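Local coordinates for IPT/TIG domain-containing protein (Bacteroides thetaiotaomicron, PDB 3TC9) that is of unknown function but, as an immunoglobulin-like domain joined to a six-bladed beta-propeller, probably serves as an auxiliary nutrient-binding protein, at residues 139-144 / 272-277; 152-155 / 161-164; 164-169 / 408-413; 206-211 / 217-222. One frame throughout, in Å; residues are numbered along the deposited sequence. Where two conformers were deposited one is given.

Interaction 1 (139-144 / 272-277). With EDO (1,2-ethanediol), chain U.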
# COMPACT_ATOMS: atom_id res chain seq x y z
N ALA B 139 5.06 16.02 24.73
CA ALA B 139 5.21 15.79 23.29
C ALA B 139 3.84 16.02 22.68
O ALA B 139 3.10 15.07 22.38
CB ALA B 139 5.74 14.39 23.01
N VAL B 140 3.45 17.32 22.61
CA VAL B 140 2.11 17.77 22.18
C VAL B 140 1.99 17.83 20.66
O VAL B 140 0.87 17.83 20.14
CB VAL B 140 1.70 19.11 22.84
CG1 VAL B 140 1.81 19.03 24.36
CG2 VAL B 140 2.49 20.31 22.29
N TRP B 141 3.12 17.88 19.95
CA TRP B 141 3.12 17.97 18.50
C TRP B 141 4.34 17.28 18.00
O TRP B 141 5.43 17.54 18.50
CB TRP B 141 3.06 19.44 18.04
CG TRP B 141 2.49 19.61 16.67
CD1 TRP B 141 3.18 19.65 15.49
CD2 TRP B 141 1.10 19.75 16.33
NE1 TRP B 141 2.30 19.84 14.44
CE2 TRP B 141 1.02 19.93 14.93
CE3 TRP B 141 -0.09 19.84 17.09
CZ2 TRP B 141 -0.19 20.11 14.27
CZ3 TRP B 141 -1.29 20.03 16.43
CH2 TRP B 141 -1.34 20.17 15.04
N LEU B 142 4.15 16.31 17.09
CA LEU B 142 5.24 15.51 16.53
C LEU B 142 5.36 15.83 15.04
O LEU B 142 4.33 15.89 14.36
CB LEU B 142 5.00 14.01 16.78
CG LEU B 142 5.18 13.53 18.22
CD1 LEU B 142 4.48 12.20 18.46
CD2 LEU B 142 6.63 13.34 18.54
N SER B 143 6.60 16.07 14.54
CA SER B 143 6.84 16.43 13.14
C SER B 143 8.21 15.98 12.66
O SER B 143 9.24 16.35 13.26
CB SER B 143 6.70 17.94 12.96
OG SER B 143 7.01 18.34 11.64
N PHE B 144 8.21 15.20 11.58
CA PHE B 144 9.45 14.76 10.94
C PHE B 144 10.07 15.91 10.18
O PHE B 144 9.37 16.78 9.68
CB PHE B 144 9.17 13.59 9.97
CG PHE B 144 9.16 12.24 10.63
CD1 PHE B 144 10.35 11.67 11.08
CD2 PHE B 144 7.96 11.55 10.84
CE1 PHE B 144 10.34 10.44 11.74
CE2 PHE B 144 7.96 10.31 11.49
CZ PHE B 144 9.14 9.77 11.94
N GLU B 272 -10.26 27.78 20.67
CA GLU B 272 -8.92 27.19 20.67
C GLU B 272 -8.86 26.15 19.57
O GLU B 272 -9.54 25.13 19.67
CB GLU B 272 -8.60 26.58 22.05
CG GLU B 272 -7.23 25.92 22.13
CD GLU B 272 -6.91 25.20 23.43
OE1 GLU B 272 -7.83 24.97 24.25
OE2 GLU B 272 -5.72 24.84 23.62
N PHE B 273 -8.07 26.41 18.51
CA PHE B 273 -8.00 25.45 17.41
C PHE B 273 -6.67 25.45 16.64
O PHE B 273 -5.94 26.44 16.66
CB PHE B 273 -9.16 25.66 16.40
CG PHE B 273 -9.21 26.99 15.68
CD1 PHE B 273 -8.55 27.16 14.45
CD2 PHE B 273 -9.94 28.06 16.19
CE1 PHE B 273 -8.61 28.39 13.77
CE2 PHE B 273 -9.98 29.29 15.52
CZ PHE B 273 -9.33 29.45 14.31
N HIS B 274 -6.40 24.30 15.95
CA HIS B 274 -5.26 24.21 15.06
C HIS B 274 -5.79 23.85 13.66
O HIS B 274 -6.95 23.46 13.50
CB HIS B 274 -4.15 23.26 15.58
CG HIS B 274 -4.59 21.85 15.84
ND1 HIS B 274 -4.65 20.92 14.83
CD2 HIS B 274 -4.94 21.27 17.00
CE1 HIS B 274 -5.05 19.80 15.40
NE2 HIS B 274 -5.25 19.96 16.70
N ILE B 275 -4.95 24.10 12.64
CA ILE B 275 -5.22 23.90 11.21
C ILE B 275 -4.24 22.82 10.73
O ILE B 275 -3.04 22.91 11.01
CB ILE B 275 -5.07 25.23 10.41
CG1 ILE B 275 -5.99 26.35 10.98
CG2 ILE B 275 -5.29 25.01 8.89
CD1 ILE B 275 -5.58 27.81 10.61
N GLN B 276 -4.74 21.80 10.06
CA GLN B 276 -3.95 20.72 9.52
C GLN B 276 -4.40 20.45 8.11
O GLN B 276 -5.55 20.07 7.88
CB GLN B 276 -4.08 19.47 10.39
CG GLN B 276 -3.48 19.66 11.77
CD GLN B 276 -3.09 18.37 12.39
OE1 GLN B 276 -3.67 17.95 13.39
NE2 GLN B 276 -2.10 17.74 11.82
N PHE B 277 -3.47 20.66 7.16
CA PHE B 277 -3.72 20.46 5.74
C PHE B 277 -3.60 19.03 5.32
O PHE B 277 -2.64 18.34 5.71
CB PHE B 277 -2.74 21.28 4.88
CG PHE B 277 -3.11 22.71 4.67
CD1 PHE B 277 -4.11 23.06 3.76
CD2 PHE B 277 -2.46 23.73 5.35
CE1 PHE B 277 -4.45 24.40 3.56
CE2 PHE B 277 -2.81 25.07 5.16
CZ PHE B 277 -3.80 25.39 4.27
C1 EDO U . -1.40 21.15 21.09
O1 EDO U . -0.70 21.90 20.10
C2 EDO U . -2.01 19.95 20.37
O2 EDO U . -1.48 18.74 20.91
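Beside the meeting of Trp141 with His274, the shortest polar bond runs from O2 of a bound 1,2-ethanediol to Val140 O, 2.6 Å long. The diol, probably from the crystallisation liquor, also bonds to Arg182 O and Arg335 NH1, and its O1 lies 3.7 Å from Trp141 CE3. Trp141 makes the protein-to-protein contact. With CG anti to the backbone N (chi1 -156°), the indole reaches across and sets the far edge of its six-membered ring against the imidazole face of His274, in one of its two conformers. This is a T-shaped pair: ring centroids lie 4.8 Å apart, planes at 83°, and CZ3 stands over the imidazole centre. Gln276 arrives from the opposite direction, its OE1 3.6 Å from Trp141 CH2. With an alanine in place of Trp141, a gap would probably open between the two strands and the imidazole face would lose its indole cover. Both strands are the innermost of their blades, on opposite sides of the propeller axis. His274 NE2 bonds to Arg335 O and Gln276 OE1 takes Gly337 N, so strand 334-341 satisfies these polar atoms, while the indole meets His274 with a C-H edge and packs against the Gln276 amide, which implies apolar packing beside polar groups bonded to another strand.

Interaction 2 (152-155 / 161-164)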
# COMPACT_ATOMS: atom_id res chain seq x y z
N LEU B 152 13.00 13.24 14.00
CA LEU B 152 11.63 13.46 14.45
C LEU B 152 11.65 14.53 15.55
O LEU B 152 12.22 14.33 16.62
CB LEU B 152 11.00 12.14 14.95
CG LEU B 152 9.58 12.22 15.59
CD1 LEU B 152 8.56 12.80 14.60
CD2 LEU B 152 9.16 10.87 16.10
N TYR B 153 11.04 15.69 15.26
CA TYR B 153 10.98 16.78 16.23
C TYR B 153 9.67 16.75 17.01
O TYR B 153 8.64 16.26 16.50
CB TYR B 153 11.14 18.15 15.53
CG TYR B 153 12.55 18.36 15.01
CD1 TYR B 153 13.54 18.90 15.82
CD2 TYR B 153 12.90 17.99 13.71
CE1 TYR B 153 14.84 19.07 15.36
CE2 TYR B 153 14.19 18.17 13.24
CZ TYR B 153 15.16 18.73 14.06
OH TYR B 153 16.44 18.91 13.60
N LEU B 154 9.72 17.27 18.23
CA LEU B 154 8.56 17.36 19.12
C LEU B 154 8.61 18.68 19.90
O LEU B 154 9.70 19.17 20.19
CB LEU B 154 8.46 16.14 20.08
CG LEU B 154 9.55 15.94 21.18
CD1 LEU B 154 9.21 16.70 22.49
CD2 LEU B 154 9.67 14.48 21.56
N VAL B 155 7.44 19.23 20.25
CA VAL B 155 7.31 20.42 21.09
C VAL B 155 6.51 19.96 22.30
O VAL B 155 5.71 19.04 22.18
CB VAL B 155 6.72 21.68 20.40
CG1 VAL B 155 7.70 22.24 19.37
CG2 VAL B 155 5.35 21.42 19.78
N THR B 161 11.67 21.85 23.26
CA THR B 161 11.59 21.35 21.90
C THR B 161 12.71 20.35 21.80
O THR B 161 13.85 20.66 22.17
CB THR B 161 11.66 22.49 20.90
OG1 THR B 161 10.55 23.36 21.17
CG2 THR B 161 11.60 22.00 19.45
N ARG B 162 12.39 19.11 21.42
CA ARG B 162 13.41 18.08 21.43
C ARG B 162 13.49 17.36 20.09
O ARG B 162 12.63 17.54 19.22
CB ARG B 162 13.14 17.12 22.59
CG ARG B 162 13.20 17.84 23.95
CD ARG B 162 13.19 16.92 25.12
NE ARG B 162 14.41 16.14 25.20
CZ ARG B 162 14.70 15.29 26.19
NH1 ARG B 162 13.84 15.11 27.18
NH2 ARG B 162 15.85 14.63 26.18
N LEU B 163 14.57 16.56 19.91
CA LEU B 163 14.81 15.80 18.69
C LEU B 163 15.02 14.32 19.01
O LEU B 163 15.83 13.98 19.87
CB LEU B 163 16.03 16.39 17.94
CG LEU B 163 16.62 15.57 16.81
CD1 LEU B 163 15.65 15.46 15.63
CD2 LEU B 163 17.98 16.09 16.39
N ILE B 164 14.29 13.46 18.29
CA ILE B 164 14.42 12.00 18.31
C ILE B 164 15.15 11.66 17.02
O ILE B 164 14.57 11.79 15.93
CB ILE B 164 13.06 11.26 18.46
CG1 ILE B 164 12.40 11.53 19.85
CG2 ILE B 164 13.20 9.75 18.18
CD1 ILE B 164 10.87 11.34 19.84
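Tyr153 and Leu163 face each other as a non-hydrogen-bonded antiparallel pair, and methyl CD1 of Leu163 sits over one face of the phenol ring, 3.7 Å from its centroid and 15° off the normal. Leu163 carries its CG anti to the backbone N (chi1 168°), which brings the branch across the ring in a CH-pi contact. The other side of the sheet holds Leu152, Leu154, Arg162 and Ile164. There Ile164 CD1 fits between two leucine branches, 3.8 Å from Leu154 CD2 and 4.1 Å from Leu152 CD2. Leu154 CD1 lies against the CB of Arg162, whose chain then bends away to put NH2 on the carboxylate of Asp127 and the carbonyl of Lys126. The strands are fixed by two pairs of backbone bonds. Leu152 and Ile164 exchange nearly straight ones, with Ile164 N to Leu152 O at 2.8 Å, while those between Leu154 and Arg162 are slightly longer, Leu154 N to Arg162 O measuring 3.1 Å. Farther out, Phe216 meets the Tyr153 ring edge-to-face, and strands 141-145 and 170-175 flank the pair. This is the central hairpin, second and third strands, of a four-stranded antiparallel blade, the repeating unit of a beta-propeller.

Interaction 3 (164-169 / 408-413)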
# COMPACT_ATOMS: atom_id res chain seq x y z
N ILE B 164 14.29 13.46 18.29
CA ILE B 164 14.42 12.00 18.31
C ILE B 164 15.15 11.66 17.02
O ILE B 164 14.57 11.79 15.93
CB ILE B 164 13.06 11.26 18.46
CG1 ILE B 164 12.40 11.53 19.85
CG2 ILE B 164 13.20 9.75 18.18
CD1 ILE B 164 10.87 11.34 19.84
N ASP B 165 16.44 11.31 17.14
CA ASP B 165 17.30 10.99 16.00
C ASP B 165 17.39 9.47 15.89
O ASP B 165 17.99 8.83 16.75
CB ASP B 165 18.69 11.63 16.21
CG ASP B 165 19.69 11.46 15.07
OD1 ASP B 165 19.49 10.55 14.22
OD2 ASP B 165 20.68 12.23 15.03
N PHE B 166 16.75 8.90 14.85
CA PHE B 166 16.70 7.44 14.65
C PHE B 166 18.02 6.86 14.20
O PHE B 166 18.26 5.68 14.44
CB PHE B 166 15.62 7.07 13.64
CG PHE B 166 14.22 7.17 14.18
CD1 PHE B 166 13.49 8.35 14.09
CD2 PHE B 166 13.59 6.05 14.73
CE1 PHE B 166 12.18 8.44 14.57
CE2 PHE B 166 12.27 6.13 15.18
CZ PHE B 166 11.58 7.32 15.11
N GLU B 167 18.84 7.65 13.49
CA GLU B 167 20.14 7.23 12.97
C GLU B 167 21.13 7.03 14.11
O GLU B 167 21.75 5.98 14.19
CB GLU B 167 20.67 8.25 11.94
CG GLU B 167 21.99 7.84 11.29
CD GLU B 167 22.72 8.92 10.51
OE1 GLU B 167 22.51 10.12 10.78
OE2 GLU B 167 23.56 8.55 9.65
N LYS B 168 21.25 8.03 14.99
CA LYS B 168 22.16 7.99 16.13
C LYS B 168 21.54 7.32 17.38
O LYS B 168 22.28 7.01 18.32
CB LYS B 168 22.62 9.42 16.49
CG LYS B 168 23.30 10.17 15.34
CD LYS B 168 24.67 9.61 14.99
N GLU B 169 20.21 7.05 17.37
CA GLU B 169 19.43 6.51 18.49
C GLU B 169 19.71 7.38 19.73
O GLU B 169 20.14 6.89 20.79
CB GLU B 169 19.69 5.02 18.73
CG GLU B 169 19.26 4.15 17.56
CD GLU B 169 19.32 2.65 17.77
OE1 GLU B 169 20.15 2.18 18.58
OE2 GLU B 169 18.57 1.93 17.07
N GLU B 408 5.41 6.57 7.51
CA GLU B 408 5.18 5.74 6.32
C GLU B 408 6.33 4.76 6.04
O GLU B 408 6.07 3.64 5.63
CB GLU B 408 4.94 6.62 5.08
CG GLU B 408 3.60 7.34 5.14
CD GLU B 408 3.20 8.13 3.91
OE1 GLU B 408 2.70 7.52 2.93
OE2 GLU B 408 3.30 9.38 3.95
N GLU B 409 7.57 5.16 6.31
CA GLU B 409 8.77 4.34 6.09
C GLU B 409 8.90 3.24 7.17
O GLU B 409 9.21 2.09 6.85
CB GLU B 409 10.01 5.25 6.06
CG GLU B 409 11.32 4.59 5.64
CD GLU B 409 12.49 4.78 6.59
OE1 GLU B 409 12.98 5.93 6.71
OE2 GLU B 409 12.94 3.78 7.19
N ARG B 410 8.64 3.58 8.45
CA ARG B 410 8.73 2.62 9.55
C ARG B 410 7.39 1.90 9.78
O ARG B 410 7.34 0.98 10.59
CB ARG B 410 9.25 3.31 10.83
CG ARG B 410 10.73 3.69 10.69
CD ARG B 410 11.31 4.55 11.79
NE ARG B 410 12.61 5.08 11.38
CZ ARG B 410 12.82 6.30 10.88
NH1 ARG B 410 11.82 7.15 10.75
NH2 ARG B 410 14.04 6.67 10.53
N GLU B 411 6.33 2.28 9.04
CA GLU B 411 4.96 1.70 9.05
C GLU B 411 4.36 1.63 10.47
O GLU B 411 3.82 0.61 10.89
CB GLU B 411 4.93 0.33 8.37
CG GLU B 411 5.28 0.39 6.89
CD GLU B 411 5.65 -0.95 6.28
OE1 GLU B 411 6.77 -1.44 6.56
OE2 GLU B 411 4.82 -1.51 5.53
N CYS B 412 4.45 2.74 11.20
CA CYS B 412 3.93 2.80 12.56
C CYS B 412 3.53 4.22 12.93
O CYS B 412 3.89 5.16 12.25
CB CYS B 412 4.99 2.26 13.54
SG CYS B 412 6.49 3.28 13.63
N PHE B 413 2.83 4.34 14.05
CA PHE B 413 2.45 5.59 14.69
C PHE B 413 3.32 5.83 15.89
O PHE B 413 3.67 4.89 16.60
CB PHE B 413 0.97 5.56 15.16
CG PHE B 413 -0.06 5.41 14.07
CD1 PHE B 413 -0.40 4.14 13.57
CD2 PHE B 413 -0.71 6.53 13.53
CE1 PHE B 413 -1.34 4.00 12.55
CE2 PHE B 413 -1.67 6.38 12.53
CZ PHE B 413 -1.97 5.12 12.04
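Arg410 and Phe166 carry this contact, the guanidinium lying flat on the phenyl ring. The planes are 11° apart, and Arg410 CZ sits 3.9 Å from the ring centroid, 19° off the normal, a cation-pi stack displaced toward the CG end of the ring. NE lies above Phe166 CD2 at 3.6 Å, whereas NH2 passes beyond the ring to Phe166 CB at 3.5 Å. With the arginine chain extended at CG (chi2 171°), methylene CD also rests over the ring, 4.2 Å from the centroid. Ile164 CG2 lies over the opposite face of the phenyl, toward the rim, so the ring has an aliphatic branch on one side and a cation on the other. NH1 is anchored separately: it forms a salt bridge with Asp407 OD2 and a hydrogen bond to His149 O, which would hold the group in its stacking plane. The contact spans two neighbouring blades of the propeller. Phe166 lies in the turn that leads to the outer strand 170-175 of one blade, and Arg410 in the turn between strands 401-407 and 412-417 of the last, the blade in which the early strand 107-113 pairs with 422-428 and so closes the ring. Each turn has its own bracing. Asp165 OD1 accepts Lys168 N at 3.2 Å from above the carboxylate plane, an Asx motif, with a weak second bond from Glu167 N. On the other side, Glu411 and Cys412 both face Asp407 in a G1 beta bulge that directs the chain into strand 412-417.

Interaction 4 (206-211 / 217-222)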
# COMPACT_ATOMS: atom_id res chain seq x y z
N ASN B 206 4.08 35.18 18.45
CA ASN B 206 3.27 33.96 18.42
C ASN B 206 4.01 32.94 17.58
O ASN B 206 3.98 31.78 17.92
CB ASN B 206 1.83 34.18 17.92
CG ASN B 206 1.63 34.96 16.62
OD1 ASN B 206 2.57 35.27 15.88
ND2 ASN B 206 0.37 35.28 16.30
N ASN B 207 4.71 33.38 16.52
CA ASN B 207 5.44 32.50 15.61
C ASN B 207 6.92 32.84 15.56
O ASN B 207 7.30 33.99 15.37
CB ASN B 207 4.82 32.53 14.21
CG ASN B 207 3.42 31.97 14.19
OD1 ASN B 207 3.19 30.83 14.60
ND2 ASN B 207 2.45 32.76 13.78
N TYR B 208 7.73 31.82 15.77
CA TYR B 208 9.19 31.86 15.77
C TYR B 208 9.69 31.01 14.63
O TYR B 208 9.06 30.01 14.30
CB TYR B 208 9.77 31.35 17.11
CG TYR B 208 9.43 32.20 18.31
CD1 TYR B 208 8.27 31.96 19.05
CD2 TYR B 208 10.27 33.22 18.73
CE1 TYR B 208 7.96 32.73 20.18
CE2 TYR B 208 9.97 34.00 19.85
CZ TYR B 208 8.82 33.74 20.57
OH TYR B 208 8.50 34.51 21.66
N ILE B 209 10.84 31.38 14.06
CA ILE B 209 11.48 30.64 12.98
C ILE B 209 12.86 30.12 13.46
O ILE B 209 13.62 30.86 14.10
CB ILE B 209 11.52 31.51 11.69
CG1 ILE B 209 11.75 30.67 10.44
CG2 ILE B 209 12.43 32.75 11.77
CD1 ILE B 209 11.09 31.26 9.17
N LEU B 210 13.12 28.83 13.26
CA LEU B 210 14.38 28.18 13.63
C LEU B 210 15.06 27.73 12.35
O LEU B 210 14.56 26.85 11.65
CB LEU B 210 14.19 27.00 14.61
CG LEU B 210 13.80 27.31 16.05
CD1 LEU B 210 13.50 26.06 16.79
CD2 LEU B 210 14.91 27.98 16.81
N THR B 211 16.16 28.39 12.02
CA THR B 211 16.98 28.17 10.83
C THR B 211 17.69 26.78 10.87
O THR B 211 18.18 26.35 11.91
CB THR B 211 17.98 29.35 10.71
OG1 THR B 211 19.03 29.00 9.81
CG2 THR B 211 18.57 29.78 12.06
N LYS B 217 18.72 25.71 16.27
CA LYS B 217 18.97 26.19 17.64
C LYS B 217 18.90 27.74 17.79
O LYS B 217 18.56 28.20 18.88
CB LYS B 217 20.31 25.65 18.18
CG LYS B 217 20.32 24.12 18.36
CD LYS B 217 21.07 23.69 19.61
CE LYS B 217 22.18 22.71 19.32
NZ LYS B 217 23.36 23.37 18.69
N VAL B 218 19.17 28.52 16.70
CA VAL B 218 19.08 29.99 16.70
C VAL B 218 17.64 30.40 16.30
O VAL B 218 17.16 29.97 15.25
CB VAL B 218 20.16 30.66 15.81
CG1 VAL B 218 19.95 32.18 15.69
CG2 VAL B 218 21.56 30.36 16.34
N ILE B 219 16.97 31.20 17.14
CA ILE B 219 15.59 31.66 16.97
C ILE B 219 15.49 33.09 16.45
O ILE B 219 16.38 33.92 16.69
CB ILE B 219 14.83 31.52 18.32
CG1 ILE B 219 13.34 31.30 18.15
CG2 ILE B 219 15.19 32.63 19.36
CD1 ILE B 219 12.74 30.53 19.26
N THR B 220 14.38 33.38 15.76
CA THR B 220 14.00 34.68 15.21
C THR B 220 12.48 34.73 15.23
O THR B 220 11.82 33.72 15.03
CB THR B 220 14.60 34.91 13.80
OG1 THR B 220 15.99 34.59 13.81
CG2 THR B 220 14.42 36.35 13.31
N GLU B 221 11.93 35.91 15.52
CA GLU B 221 10.50 36.15 15.55
C GLU B 221 10.01 36.28 14.10
O GLU B 221 10.72 36.86 13.27
CB GLU B 221 10.26 37.43 16.38
CG GLU B 221 8.90 38.10 16.26
CD GLU B 221 8.95 39.57 16.63
OE1 GLU B 221 9.50 39.90 17.71
OE2 GLU B 221 8.48 40.39 15.82
N LEU B 222 8.83 35.71 13.78
CA LEU B 222 8.24 35.77 12.44
C LEU B 222 7.03 36.73 12.45
O LEU B 222 6.93 37.60 11.58
CB LEU B 222 7.86 34.36 11.94
CG LEU B 222 7.35 34.24 10.52
CD1 LEU B 222 8.46 34.40 9.50
CD2 LEU B 222 6.68 32.92 10.33
O HOH W 1 16.03 31.86 13.10
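Leu210 and Ile219 belong to a beta hairpin that forms the outer two strands of a propeller blade, entered on the second strand through Lys217, whose backbone N bonds to Ser214 OG in the turn. The carbonyl of Val218 is approached by two methyls, Leu210 CD2 at 3.4 Å and Thr211 CG2 at 3.5 Å from its O. Ile219 swings its CG1 anti to the backbone N (chi1 -152°), laying CG1 3.7 Å from Tyr208 CD2, while its CB touches Leu210 CD2. A serine in place of Tyr208 would probably leave this isoleucine branch without its aromatic neighbour and open a gap on that side of the hairpin. Thr220 pairs with Ile209: its O takes Ile209 N in a short, straight bond of 2.7 Å (171°), while the return bond from Thr220 N to Ile209 O is longer and bent (135°). A water donates to Ile209 O and to Val218 O and accepts from Thr220 OG1, tying the two strands. Glu221 then sits opposite Tyr208 in a non-hydrogen-bonded pair. At Leu222 the backbone N gives a 2.8 Å bond to Asn207 O, and methyl CD1 lies 4.1 Å from Ile209 CD1.

From the N-terminal side, interaction 1 opens first, at 139-144, on the innermost strand of a blade. Interaction 2 follows on the next two strands of that blade and closes a short hairpin, its first strand bonded to 141-145. Interaction 3 opens where it ends, sharing Ile164. The hairpin of interaction 4, in the following blade, comes next and lies within the long loops of both 1 and 3. Interaction 1 then closes at 272-277, across the channel, and interaction 3 only at 408-413, so these two cross. They meet where Phe144 packs on Phe166 and Arg410. Interactions 2 and 4 each pair two strands within a blade, interaction 1 spans the propeller, and interaction 3 joins its first and last blades.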